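Local coordinates for RagA protein (Porphyromonas gingivalis, PDB 6SLN) that probably imports substrates across the bacterial outer membrane as a TonB-dependent receptor with a plugged beta-barrel, at residues A111-V115 with T311-D315; A116-D120 with A140-V144; M175-D179 with Y327-I331; E342-K347 with N375-Y381; L369-N375 with S437-N443. One frame throughout, in Å; residues are numbered along the deposited sequence.

Contact 1. Residues A111-V115 with T311-D315; sequences AEKPV and TSQGD
Two torsions carry the end of E112 to the barrel strand: chi1 of -63° keeps CG beside the backbone N, and a bend at chi2 of -92° brings the carboxylate to Q313 and D315. E112 OE1 ends 3.2 Å from D315 OD2. The two acids lie alongside one another with their chains running opposite ways, the carboxylate planes 30° apart. Q313 extends from the strand beside E112, its chain straight beyond CG; E112 OE1 lies 4.1 Å from Q313 CG and 3.8 Å from Q313 CD, which places the amide group next to the acid. Further along, P114 meets T311, whose methyl CG2 lies 3.5 Å from P114 O and 4.1 Å from P114 CB. Here an irregular loop of the plug rests against barrel strand 309-322, with no clear backbone pairing between the segments. D315 is held from other directions, since its OD1 accepts from N176 and its OD2 from N222. The chemistry thus implies a polar plug-barrel interface in which two buried acids sit close together, D315 being satisfied by its amide donors; a proton shared between the acids is at most possible.

Contact 2. Residues A116-D120 with A140-V144; sequences ANIMD and AVASV
Apolar contacts come first: M119 lays its CB 3.8 Å from A142 CB, and its CG 4.0 Å from V144 CG2. The M119 and V144 side chains meet at about a right angle, and bends at chi2 and chi3 then lead the sulfur end of M119 away from the strand. D120 N also lies 4.2 Å from A142 CB. Among the polar groups, the carboxamide of N117 lies beside A142 N. Its CG stands opposite the backbone N (chi1 169°), which carries the carboxamide over to A142, and N117 CG lies 3.6 Å from A142 N; N117 CB sits 3.3 Å from A140 O. Within 116-120 the backbone closes a turn, D120 N donating to N117 O at 3.3 Å, where the chain enters its 3-10 segment. D120 itself faces the barrel, forming a salt bridge from OD2 to R959, while S143 pairs with M132 in the small antiparallel sheet of the plug. The chemistry implies a mixed interface between this plug turn and strand 143-146, in which the apolar fit of M119 with A142 and V144 lies next to the polar surroundings of N117.

Contact 3. Residues M175-D179 with Y327-I331; sequences MNPND and YYASI
A 3-10 turn of the plug domain, overlapped at its start by an Asx turn at N176, presents D179 to Y328 and S330 on the barrel wall. The Asx turn is identified by N178 N donating to N176 OD1 (3.2 Å, N-H...O angle 156°), with the donor above the carbonyl plane; D179 N also donates to N176 O. Two hydroxyls converge on a single carboxylate oxygen. S330 OG donates to D179 OD1 at 3.0 Å, using the syn lone pair of the acid. Y328 OH donates to the same OD1; the modelled 2.4 Å between Y328 OH and D179 OD1 is doubtful as a length at this resolution. The carboxylate comes in at the edge of the Y328 ring, D179 CG in the ring plane, with the two flat groups turned 78° apart. Y328 reaches across because its CG is anti to the backbone N (chi1 171°). The other oxygen of D179, OD2, has a weak, long ion pair with R352. Strand 325-337 lies here between strands 309-322 and 345-360: N176 ND2 bonds to D315 on the former, N176 touches S350 and P177 touches R348 on the latter, while Y327 packs on I359 of the second subunit.

Contact 4. Residues E342-K347 with N375-Y381; sequences EPANFK and NRRSADY
The ring of F346 is turned edge-on to the guanidinium of R376: the two planes stand 89° apart, with CE2 over one guanidinium face, offset toward its rim, and F346 CE2 3.4 Å from R376 NE. R376 NH2 lies in plane at the edge of the F346 ring. F346 CG is anti to the backbone N (chi1 -167°), which sets the ring beside R376. On the opposite side of the strands, P343 covers one face of the R377 guanidinium, its CB over the centre and 3.7 Å from R377 CZ. Y381 takes E342 OE2 at its ring edge, in plane, and Y381 CD2 lies 3.6 Å from E342 OE1; the bond from Y381 N to E342 OE1 is weak. Backbone evidence fixes the register. N345 with R377 and K347 with N375 are hydrogen-bonded pairs, R377 N lying 3.0 Å from N345 O, and F346 with R376 is the non-hydrogen-bonded pair between them. Beyond the paired residues a water donates to both P343 O and S378 O. F346 and R376 both rest on A173 of the plug. Strand axes 4.8 Å apart at 174° show antiparallel pairing; as strands 345-360 and 363-377 are also consecutive in the chain, they form a beta hairpin, the repeating up-and-down connection of outer-membrane barrels.

Contact 5. Residues L369-N375 with S437-N443; sequences LSGAIAN and SESHQAN. With C8E ((hydroxyethyloxy)tri(ethyloxy)octane), chain J; C8E ((hydroxyethyloxy)tri(ethyloxy)octane), chain I.
I373 branches at CB beside H440 and E438. Its CG1, anti to the carbonyl carbon (chi1 -64°), reaches the edge of the imidazole near the ring plane, I373 CG1 to H440 CD2 being 3.7 Å. From there CD1 runs on beside the same ring, I373 CD1 lying 4.1 Å from H440 CD2, so that the two side chains run alongside. The other branch, CG2, turns to the carboxylate of E438, with I373 CG2 3.2 Å from E438 OE2. I373 also packs on I466 of the second subunit, and H440 ND1 is hydrogen-bonded to N468 of the second subunit. These residues belong to neighbouring antiparallel strands of the barrel, 363-377 and 435-450, whose axes here are 4.6 Å apart at 175°. The hydrogen-bonded pairs are S370 with N443, A372 with Q441 and A374 with S439, each made of two bonds. On the face of I373 and H440, detergent molecules fill in: C8 of the C8E of chain J lies 3.6 Å from G371 N, where no side chain intervenes, and C14 of the C8E of chain I is 3.4 Å from A442 CB. The opposite face, bearing A372, Q441 and N443, touches plug residues T174, V171 and M175, and Q441 OE1 accepts from T467.

How the contacts relate
Along the chain the plug segments come first (111-115, 116-120, 140-144, 175-179), then the barrel segments. Contact 2 joins two parts of the plug; contacts 1 and 3 tie the plug to neighbouring strands 309-322 and 325-337, their centres about 13 Å apart and linked by D315 with N176. Contacts 4 and 5, with centres about 17 Å apart, share N375 and strand 363-377, and extend the wall through 345-360 and 435-450. Contact 2 reaches contact 4 through A116 on F346 and contact 3 through I118 on P177, while M175 of contact 3 touches S370 and N443 of contact 5. Together they place the plug within the barrel, in contact with its wall, as in TonB-dependent receptors.

Contact 1. Residues A111-V115 with T311-D315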
# COMPACT_ATOMS: atom_id res chain seq x y z
N ALA A 111 -24.07 16.72 -25.69
CA ALA A 111 -23.18 16.00 -26.59
C ALA A 111 -21.87 16.73 -26.86
O ALA A 111 -21.86 17.96 -27.01
CB ALA A 111 -23.88 15.74 -27.93
N GLU A 112 -20.78 15.96 -26.94
CA GLU A 112 -19.46 16.41 -27.36
C GLU A 112 -19.09 17.79 -26.83
O GLU A 112 -19.26 18.79 -27.53
CB GLU A 112 -19.36 16.40 -28.90
CG GLU A 112 -19.50 15.03 -29.57
CD GLU A 112 -18.17 14.31 -29.78
OE1 GLU A 112 -17.85 13.42 -28.96
OE2 GLU A 112 -17.43 14.64 -30.75
N LYS A 113 -18.57 17.86 -25.61
CA LYS A 113 -18.22 19.15 -25.04
C LYS A 113 -16.81 19.08 -24.48
O LYS A 113 -16.41 18.06 -23.92
CB LYS A 113 -19.23 19.58 -23.96
CG LYS A 113 -20.64 19.88 -24.51
CD LYS A 113 -21.34 21.05 -23.83
CE LYS A 113 -22.00 22.01 -24.85
NZ LYS A 113 -23.12 21.40 -25.62
N PRO A 114 -16.03 20.13 -24.62
CA PRO A 114 -14.59 20.00 -24.40
C PRO A 114 -14.17 20.05 -22.95
O PRO A 114 -13.03 20.42 -22.66
CB PRO A 114 -14.02 21.18 -25.19
CG PRO A 114 -15.10 22.23 -25.12
CD PRO A 114 -16.42 21.49 -25.04
N VAL A 115 -15.06 19.70 -22.02
CA VAL A 115 -14.65 19.49 -20.64
C VAL A 115 -15.26 18.19 -20.12
O VAL A 115 -16.31 17.74 -20.59
CB VAL A 115 -15.03 20.67 -19.71
CG1 VAL A 115 -14.01 21.80 -19.85
CG2 VAL A 115 -16.44 21.13 -19.99
N THR A 311 -7.29 19.90 -26.11
CA THR A 311 -8.35 19.00 -25.68
C THR A 311 -8.82 18.22 -26.90
O THR A 311 -9.21 18.82 -27.91
CB THR A 311 -9.52 19.76 -25.05
OG1 THR A 311 -9.09 20.43 -23.86
CG2 THR A 311 -10.67 18.79 -24.72
N SER A 312 -8.78 16.89 -26.81
CA SER A 312 -9.06 16.02 -27.95
C SER A 312 -9.96 14.86 -27.52
O SER A 312 -9.80 14.33 -26.42
CB SER A 312 -7.76 15.47 -28.52
OG SER A 312 -6.98 14.91 -27.47
N GLN A 313 -10.88 14.45 -28.40
CA GLN A 313 -11.76 13.34 -28.07
C GLN A 313 -12.27 12.64 -29.33
O GLN A 313 -12.59 13.30 -30.33
CB GLN A 313 -12.95 13.79 -27.19
CG GLN A 313 -14.09 14.53 -27.90
CD GLN A 313 -15.12 15.11 -26.91
OE1 GLN A 313 -16.18 14.54 -26.68
NE2 GLN A 313 -14.79 16.27 -26.33
N GLY A 314 -12.34 11.31 -29.26
CA GLY A 314 -12.89 10.49 -30.31
C GLY A 314 -14.00 9.60 -29.78
O GLY A 314 -14.33 9.62 -28.60
N ASP A 315 -14.54 8.78 -30.68
CA ASP A 315 -15.88 8.26 -30.46
C ASP A 315 -16.36 7.32 -31.56
O ASP A 315 -16.27 7.67 -32.74
CB ASP A 315 -16.84 9.43 -30.41
CG ASP A 315 -17.80 9.31 -29.34
OD1 ASP A 315 -17.89 8.19 -28.82
OD2 ASP A 315 -18.45 10.32 -29.02

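Contact 2. Residues A116-D120 with A140-V144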
# COMPACT_ATOMS: atom_id res chain seq x y z
N ALA A 116 -14.58 17.59 -19.14
CA ALA A 116 -15.09 16.37 -18.51
C ALA A 116 -16.24 16.66 -17.57
O ALA A 116 -17.00 15.74 -17.24
CB ALA A 116 -13.98 15.67 -17.73
N ASN A 117 -16.38 17.90 -17.12
CA ASN A 117 -17.34 18.29 -16.09
C ASN A 117 -18.69 18.52 -16.78
O ASN A 117 -18.99 19.62 -17.23
CB ASN A 117 -16.82 19.51 -15.35
CG ASN A 117 -17.85 20.14 -14.45
OD1 ASN A 117 -17.88 21.35 -14.30
ND2 ASN A 117 -18.71 19.32 -13.85
N ILE A 118 -19.50 17.46 -16.84
CA ILE A 118 -20.74 17.45 -17.61
C ILE A 118 -21.78 18.43 -17.05
O ILE A 118 -22.54 19.02 -17.82
CB ILE A 118 -21.31 16.02 -17.68
CG1 ILE A 118 -22.68 16.00 -18.37
CG2 ILE A 118 -21.44 15.46 -16.29
CD1 ILE A 118 -22.60 16.17 -19.89
N MET A 119 -21.83 18.60 -15.73
CA MET A 119 -22.86 19.47 -15.15
C MET A 119 -22.71 20.91 -15.63
O MET A 119 -23.71 21.64 -15.74
CB MET A 119 -22.81 19.40 -13.62
CG MET A 119 -23.49 18.15 -13.03
SD MET A 119 -25.20 17.98 -13.61
CE MET A 119 -25.09 16.64 -14.77
N ASP A 120 -21.47 21.30 -15.96
CA ASP A 120 -21.22 22.62 -16.51
C ASP A 120 -22.08 22.90 -17.73
O ASP A 120 -22.49 24.05 -17.97
CB ASP A 120 -19.73 22.76 -16.85
CG ASP A 120 -19.38 24.14 -17.34
OD1 ASP A 120 -19.17 25.03 -16.49
OD2 ASP A 120 -19.32 24.32 -18.57
N ALA A 140 -12.11 19.53 -12.12
CA ALA A 140 -13.05 20.20 -11.24
C ALA A 140 -14.47 19.74 -11.53
O ALA A 140 -14.87 19.58 -12.70
CB ALA A 140 -12.95 21.72 -11.38
N VAL A 141 -15.23 19.53 -10.46
CA VAL A 141 -16.63 19.11 -10.53
C VAL A 141 -17.53 20.30 -10.19
O VAL A 141 -17.26 21.03 -9.23
CB VAL A 141 -16.88 17.94 -9.56
CG1 VAL A 141 -18.09 17.23 -9.97
CG2 VAL A 141 -15.70 17.02 -9.58
N ALA A 142 -18.58 20.50 -10.98
CA ALA A 142 -19.51 21.60 -10.74
C ALA A 142 -20.33 21.37 -9.48
O ALA A 142 -20.62 20.23 -9.11
CB ALA A 142 -20.47 21.79 -11.91
N SER A 143 -20.71 22.46 -8.83
CA SER A 143 -21.69 22.40 -7.76
C SER A 143 -23.09 22.63 -8.33
O SER A 143 -23.27 23.42 -9.26
CB SER A 143 -21.37 23.43 -6.67
OG SER A 143 -21.52 24.76 -7.13
N VAL A 144 -24.07 21.90 -7.81
CA VAL A 144 -25.46 22.04 -8.23
C VAL A 144 -26.34 22.23 -7.01
O VAL A 144 -26.19 21.52 -6.01
CB VAL A 144 -25.95 20.84 -9.05
CG1 VAL A 144 -27.36 21.09 -9.52
CG2 VAL A 144 -25.02 20.57 -10.25

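Contact 3. Residues M175-D179 with Y327-I331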
# COMPACT_ATOMS: atom_id res chain seq x y z
N MET A 175 -17.74 8.53 -17.68
CA MET A 175 -18.68 8.05 -18.69
C MET A 175 -18.65 8.96 -19.91
O MET A 175 -18.43 10.17 -19.81
CB MET A 175 -20.11 8.00 -18.14
CG MET A 175 -20.33 7.16 -16.88
SD MET A 175 -22.08 6.72 -16.78
CE MET A 175 -22.08 5.50 -15.48
N ASN A 176 -18.90 8.37 -21.07
CA ASN A 176 -18.96 9.11 -22.32
C ASN A 176 -20.34 9.77 -22.44
O ASN A 176 -21.35 9.08 -22.64
CB ASN A 176 -18.67 8.16 -23.49
CG ASN A 176 -18.66 8.85 -24.85
OD1 ASN A 176 -18.91 10.06 -24.98
ND2 ASN A 176 -18.39 8.06 -25.89
N PRO A 177 -20.42 11.10 -22.35
CA PRO A 177 -21.73 11.77 -22.33
C PRO A 177 -22.47 11.70 -23.65
O PRO A 177 -23.66 12.04 -23.68
CB PRO A 177 -21.39 13.22 -21.97
CG PRO A 177 -19.89 13.24 -21.71
CD PRO A 177 -19.32 12.08 -22.43
N ASN A 178 -21.80 11.30 -24.73
CA ASN A 178 -22.51 11.07 -25.98
C ASN A 178 -23.43 9.87 -25.90
O ASN A 178 -24.31 9.73 -26.76
CB ASN A 178 -21.52 10.85 -27.11
CG ASN A 178 -21.34 12.07 -27.92
OD1 ASN A 178 -20.22 12.52 -28.11
ND2 ASN A 178 -22.44 12.64 -28.41
N ASP A 179 -23.22 8.99 -24.92
CA ASP A 179 -24.12 7.88 -24.65
C ASP A 179 -25.39 8.31 -23.92
O ASP A 179 -26.28 7.47 -23.74
CB ASP A 179 -23.40 6.81 -23.84
CG ASP A 179 -22.13 6.35 -24.52
OD1 ASP A 179 -22.08 6.45 -25.76
OD2 ASP A 179 -21.20 5.89 -23.82
N TYR A 327 -29.57 -2.95 -28.60
CA TYR A 327 -28.21 -2.84 -28.10
C TYR A 327 -27.71 -1.43 -28.37
O TYR A 327 -28.20 -0.74 -29.27
CB TYR A 327 -27.26 -3.86 -28.74
CG TYR A 327 -27.03 -3.64 -30.22
CD1 TYR A 327 -27.94 -4.11 -31.16
CD2 TYR A 327 -25.91 -2.96 -30.68
CE1 TYR A 327 -27.74 -3.90 -32.52
CE2 TYR A 327 -25.70 -2.74 -32.04
CZ TYR A 327 -26.62 -3.21 -32.95
OH TYR A 327 -26.43 -3.00 -34.29
N TYR A 328 -26.73 -0.99 -27.58
CA TYR A 328 -26.02 0.25 -27.87
C TYR A 328 -24.60 0.08 -27.35
O TYR A 328 -24.38 -0.04 -26.14
CB TYR A 328 -26.72 1.46 -27.25
CG TYR A 328 -25.93 2.76 -27.31
CD1 TYR A 328 -26.11 3.66 -28.35
CD2 TYR A 328 -24.99 3.08 -26.33
CE1 TYR A 328 -25.39 4.84 -28.40
CE2 TYR A 328 -24.27 4.24 -26.37
CZ TYR A 328 -24.46 5.12 -27.41
OH TYR A 328 -23.72 6.29 -27.44
N ALA A 329 -23.62 0.07 -28.26
CA ALA A 329 -22.22 -0.03 -27.90
C ALA A 329 -21.52 1.30 -28.14
O ALA A 329 -21.98 2.13 -28.94
CB ALA A 329 -21.51 -1.14 -28.69
N SER A 330 -20.40 1.48 -27.45
CA SER A 330 -19.63 2.70 -27.56
C SER A 330 -18.21 2.45 -27.05
O SER A 330 -18.02 1.78 -26.03
CB SER A 330 -20.27 3.83 -26.75
OG SER A 330 -20.00 5.07 -27.37
N ILE A 331 -17.22 2.99 -27.77
CA ILE A 331 -15.88 3.17 -27.24
C ILE A 331 -15.43 4.58 -27.59
O ILE A 331 -15.76 5.10 -28.67
CB ILE A 331 -14.87 2.12 -27.75
CG1 ILE A 331 -14.73 2.17 -29.27
CG2 ILE A 331 -15.27 0.73 -27.32
CD1 ILE A 331 -13.95 1.00 -29.83

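Contact 4. Residues E342-K347 with N375-Y381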
# COMPACT_ATOMS: atom_id res chain seq x y z
N GLU A 342 1.17 24.32 -14.00
CA GLU A 342 0.92 23.28 -13.01
C GLU A 342 0.06 22.20 -13.64
O GLU A 342 -1.09 22.46 -14.04
CB GLU A 342 0.24 23.87 -11.78
CG GLU A 342 0.88 23.49 -10.49
CD GLU A 342 0.09 24.02 -9.33
OE1 GLU A 342 -0.48 23.18 -8.58
OE2 GLU A 342 0.00 25.26 -9.19
N PRO A 343 0.59 21.00 -13.81
CA PRO A 343 -0.08 20.02 -14.67
C PRO A 343 -1.40 19.60 -14.10
O PRO A 343 -1.53 19.38 -12.89
CB PRO A 343 0.91 18.86 -14.71
CG PRO A 343 2.23 19.52 -14.43
CD PRO A 343 1.91 20.52 -13.38
N ALA A 344 -2.39 19.51 -14.97
CA ALA A 344 -3.71 19.02 -14.58
C ALA A 344 -4.39 18.54 -15.85
O ALA A 344 -4.19 19.08 -16.93
CB ALA A 344 -4.54 20.09 -13.87
N ASN A 345 -5.20 17.49 -15.70
CA ASN A 345 -5.83 16.93 -16.87
C ASN A 345 -6.82 15.86 -16.44
O ASN A 345 -6.78 15.35 -15.31
CB ASN A 345 -4.80 16.33 -17.83
CG ASN A 345 -3.81 15.47 -17.12
OD1 ASN A 345 -4.08 14.32 -16.82
ND2 ASN A 345 -2.64 16.03 -16.81
N PHE A 346 -7.70 15.54 -17.37
CA PHE A 346 -8.63 14.44 -17.24
C PHE A 346 -8.56 13.69 -18.56
O PHE A 346 -8.94 14.24 -19.60
CB PHE A 346 -10.05 14.94 -16.97
CG PHE A 346 -10.99 13.88 -16.52
CD1 PHE A 346 -11.58 13.02 -17.43
CD2 PHE A 346 -11.29 13.73 -15.19
CE1 PHE A 346 -12.45 12.06 -17.02
CE2 PHE A 346 -12.16 12.77 -14.78
CZ PHE A 346 -12.74 11.93 -15.70
N LYS A 347 -8.04 12.47 -18.52
CA LYS A 347 -8.09 11.57 -19.66
C LYS A 347 -9.01 10.40 -19.33
O LYS A 347 -9.01 9.90 -18.20
CB LYS A 347 -6.68 11.04 -20.03
CG LYS A 347 -5.53 11.99 -19.72
CD LYS A 347 -4.25 11.59 -20.46
CE LYS A 347 -3.07 12.50 -20.09
NZ LYS A 347 -2.52 12.18 -18.74
N ASN A 375 -7.44 8.97 -16.11
CA ASN A 375 -6.25 9.61 -15.55
C ASN A 375 -6.65 11.00 -15.07
O ASN A 375 -7.03 11.86 -15.87
CB ASN A 375 -5.13 9.68 -16.58
CG ASN A 375 -4.76 8.30 -17.14
OD1 ASN A 375 -4.45 7.38 -16.38
ND2 ASN A 375 -4.78 8.17 -18.46
N ARG A 376 -6.60 11.20 -13.75
CA ARG A 376 -6.93 12.47 -13.12
C ARG A 376 -5.67 13.06 -12.53
O ARG A 376 -4.96 12.37 -11.79
CB ARG A 376 -7.95 12.30 -11.98
CG ARG A 376 -9.40 12.44 -12.36
CD ARG A 376 -10.28 12.41 -11.11
NE ARG A 376 -11.68 12.23 -11.47
CZ ARG A 376 -12.24 11.07 -11.81
NH1 ARG A 376 -11.52 9.95 -11.81
NH2 ARG A 376 -13.53 11.02 -12.13
N ARG A 377 -5.39 14.32 -12.86
CA ARG A 377 -4.44 15.12 -12.11
C ARG A 377 -5.03 16.49 -11.86
O ARG A 377 -5.78 17.04 -12.68
CB ARG A 377 -3.08 15.28 -12.81
CG ARG A 377 -1.96 15.35 -11.78
CD ARG A 377 -0.74 16.14 -12.20
NE ARG A 377 0.02 15.50 -13.27
CZ ARG A 377 1.35 15.44 -13.32
NH1 ARG A 377 2.09 15.95 -12.34
NH2 ARG A 377 1.93 14.85 -14.36
N SER A 378 -4.66 17.05 -10.72
CA SER A 378 -5.16 18.34 -10.27
C SER A 378 -4.00 19.22 -9.87
O SER A 378 -2.98 18.75 -9.34
CB SER A 378 -6.09 18.18 -9.09
OG SER A 378 -7.19 17.41 -9.53
N ALA A 379 -4.15 20.50 -10.17
CA ALA A 379 -3.18 21.50 -9.76
C ALA A 379 -3.56 21.90 -8.34
O ALA A 379 -4.65 22.44 -8.11
CB ALA A 379 -3.20 22.69 -10.72
N ASP A 380 -2.67 21.62 -7.40
CA ASP A 380 -3.04 21.62 -6.00
C ASP A 380 -2.37 22.73 -5.22
O ASP A 380 -2.04 22.56 -4.04
CB ASP A 380 -2.76 20.24 -5.39
CG ASP A 380 -3.80 19.22 -5.79
OD1 ASP A 380 -4.99 19.60 -5.95
OD2 ASP A 380 -3.45 18.04 -5.97
N TYR A 381 -2.16 23.88 -5.85
CA TYR A 381 -1.76 25.07 -5.14
C TYR A 381 -2.75 26.19 -5.30
O TYR A 381 -2.75 27.13 -4.48
CB TYR A 381 -0.37 25.54 -5.59
CG TYR A 381 0.73 24.66 -5.05
CD1 TYR A 381 0.78 24.34 -3.70
CD2 TYR A 381 1.70 24.13 -5.87
CE1 TYR A 381 1.77 23.54 -3.19
CE2 TYR A 381 2.70 23.31 -5.37
CZ TYR A 381 2.73 23.03 -4.03
OH TYR A 381 3.71 22.22 -3.51
O HOH W 1 -0.11 19.45 -10.80

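Contact 5. Residues L369-N375 with S437-N443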
# COMPACT_ATOMS: atom_id res chain seq x y z
N LEU A 369 -24.05 -1.74 -19.11
CA LEU A 369 -22.67 -1.83 -18.66
C LEU A 369 -21.80 -0.66 -19.14
O LEU A 369 -21.93 -0.18 -20.27
CB LEU A 369 -22.06 -3.14 -19.14
CG LEU A 369 -22.97 -4.30 -18.78
CD1 LEU A 369 -22.68 -5.57 -19.60
CD2 LEU A 369 -22.88 -4.52 -17.29
N SER A 370 -20.89 -0.22 -18.27
CA SER A 370 -19.98 0.86 -18.60
C SER A 370 -18.66 0.67 -17.87
O SER A 370 -18.60 0.03 -16.81
CB SER A 370 -20.58 2.24 -18.25
OG SER A 370 -20.78 2.37 -16.86
N GLY A 371 -17.60 1.23 -18.43
CA GLY A 371 -16.30 1.14 -17.80
C GLY A 371 -15.36 2.16 -18.39
O GLY A 371 -15.62 2.76 -19.43
N ALA A 372 -14.22 2.33 -17.72
CA ALA A 372 -13.31 3.38 -18.11
C ALA A 372 -11.94 3.14 -17.50
O ALA A 372 -11.82 2.60 -16.39
CB ALA A 372 -13.82 4.75 -17.67
N ILE A 373 -10.91 3.52 -18.26
CA ILE A 373 -9.59 3.80 -17.70
C ILE A 373 -9.43 5.31 -17.69
O ILE A 373 -9.60 5.97 -18.72
CB ILE A 373 -8.48 3.11 -18.51
CG1 ILE A 373 -8.62 1.58 -18.42
CG2 ILE A 373 -7.12 3.52 -17.99
CD1 ILE A 373 -7.49 0.83 -19.12
N ALA A 374 -9.14 5.87 -16.53
CA ALA A 374 -9.19 7.31 -16.35
C ALA A 374 -7.92 7.79 -15.68
O ALA A 374 -7.37 7.12 -14.80
CB ALA A 374 -10.43 7.71 -15.53
N ASN A 375 -7.44 8.97 -16.11
CA ASN A 375 -6.25 9.61 -15.55
C ASN A 375 -6.65 11.00 -15.07
O ASN A 375 -7.03 11.86 -15.87
CB ASN A 375 -5.13 9.68 -16.58
CG ASN A 375 -4.76 8.30 -17.14
OD1 ASN A 375 -4.45 7.38 -16.38
ND2 ASN A 375 -4.78 8.17 -18.46
N SER A 437 -2.13 8.68 -12.06
CA SER A 437 -3.22 7.99 -11.42
C SER A 437 -3.95 7.26 -12.52
O SER A 437 -4.34 7.88 -13.52
CB SER A 437 -4.16 8.96 -10.69
OG SER A 437 -5.50 8.48 -10.66
N GLU A 438 -4.09 5.95 -12.39
CA GLU A 438 -4.94 5.17 -13.27
C GLU A 438 -6.10 4.64 -12.44
O GLU A 438 -5.89 4.01 -11.39
CB GLU A 438 -4.16 4.04 -13.94
CG GLU A 438 -3.24 4.52 -15.03
CD GLU A 438 -3.58 3.92 -16.38
OE1 GLU A 438 -3.04 4.41 -17.41
OE2 GLU A 438 -4.38 2.95 -16.40
N SER A 439 -7.31 4.92 -12.91
CA SER A 439 -8.52 4.42 -12.30
C SER A 439 -9.16 3.42 -13.24
O SER A 439 -9.34 3.70 -14.44
CB SER A 439 -9.50 5.54 -11.99
OG SER A 439 -9.35 5.99 -10.66
N HIS A 440 -9.52 2.26 -12.70
CA HIS A 440 -10.26 1.26 -13.45
C HIS A 440 -11.69 1.28 -12.91
O HIS A 440 -11.96 0.77 -11.82
CB HIS A 440 -9.59 -0.11 -13.35
CG HIS A 440 -8.21 -0.14 -13.96
ND1 HIS A 440 -7.17 -0.85 -13.40
CD2 HIS A 440 -7.71 0.48 -15.05
CE1 HIS A 440 -6.08 -0.67 -14.13
NE2 HIS A 440 -6.38 0.14 -15.14
N GLN A 441 -12.58 1.90 -13.69
CA GLN A 441 -13.99 2.03 -13.37
C GLN A 441 -14.78 0.95 -14.09
O GLN A 441 -14.64 0.78 -15.31
CB GLN A 441 -14.53 3.41 -13.78
CG GLN A 441 -15.93 3.70 -13.27
CD GLN A 441 -15.96 3.78 -11.75
OE1 GLN A 441 -14.95 4.12 -11.11
NE2 GLN A 441 -17.12 3.47 -11.15
N ALA A 442 -15.60 0.22 -13.34
CA ALA A 442 -16.58 -0.68 -13.92
C ALA A 442 -17.91 -0.47 -13.22
O ALA A 442 -17.96 -0.30 -12.00
CB ALA A 442 -16.18 -2.13 -13.78
N ASN A 443 -18.97 -0.49 -14.01
CA ASN A 443 -20.33 -0.25 -13.53
C ASN A 443 -21.19 -1.32 -14.16
O ASN A 443 -21.36 -1.35 -15.39
CB ASN A 443 -20.79 1.16 -13.91
CG ASN A 443 -19.75 2.24 -13.58
OD1 ASN A 443 -19.40 2.45 -12.41
ND2 ASN A 443 -19.28 2.93 -14.61
C1 C8E J . -17.99 -2.74 -28.02
C2 C8E J . -17.22 -2.61 -26.70
C3 C8E J . -18.11 -2.53 -25.43
C4 C8E J . -17.26 -2.33 -24.16
C5 C8E J . -18.06 -2.14 -22.88
C6 C8E J . -17.26 -2.45 -21.61
C7 C8E J . -18.01 -2.00 -20.35
C8 C8E J . -17.23 -2.25 -19.05
O9 C8E J . -17.76 -3.37 -18.35
C10 C8E J . -16.94 -3.84 -17.29
C11 C8E J . -16.63 -5.33 -17.44
O12 C8E J . -17.45 -6.20 -16.68
C13 C8E J . -18.03 -7.24 -17.45
C14 C8E J . -19.11 -8.02 -16.69
O15 C8E J . -20.28 -8.22 -17.47
C16 C8E J . -21.50 -8.24 -16.75
C17 C8E J . -22.44 -9.30 -17.31
O18 C8E J . -23.64 -9.43 -16.56
C19 C8E J . -24.82 -9.07 -17.25
C20 C8E J . -25.95 -10.07 -17.00
O21 C8E J . -27.22 -9.43 -16.92
C1 C8E I . -10.44 4.08 -27.29
C2 C8E I . -10.54 2.59 -26.98
C3 C8E I . -11.63 2.25 -25.96
C4 C8E I . -11.21 1.14 -24.99
C5 C8E I . -11.87 1.29 -23.61
C6 C8E I . -12.26 -0.03 -22.92
C7 C8E I . -12.66 0.21 -21.46
C8 C8E I . -12.27 -0.97 -20.55
O9 C8E I . -12.13 -0.58 -19.20
C10 C8E I . -12.80 -1.40 -18.26
C11 C8E I . -12.16 -1.28 -16.87
O12 C8E I . -12.72 -2.19 -15.93
C13 C8E I . -11.91 -2.45 -14.79
C14 C8E I . -12.81 -2.71 -13.56
O15 C8E I . -12.21 -3.39 -12.47
C16 C8E I . -12.82 -4.65 -12.22
C17 C8E I . -14.36 -4.65 -12.27
O18 C8E I . -14.93 -5.96 -12.34
C19 C8E I . -16.34 -6.01 -12.12
C20 C8E I . -16.79 -7.43 -11.78
O21 C8E I . -18.20 -7.61 -11.78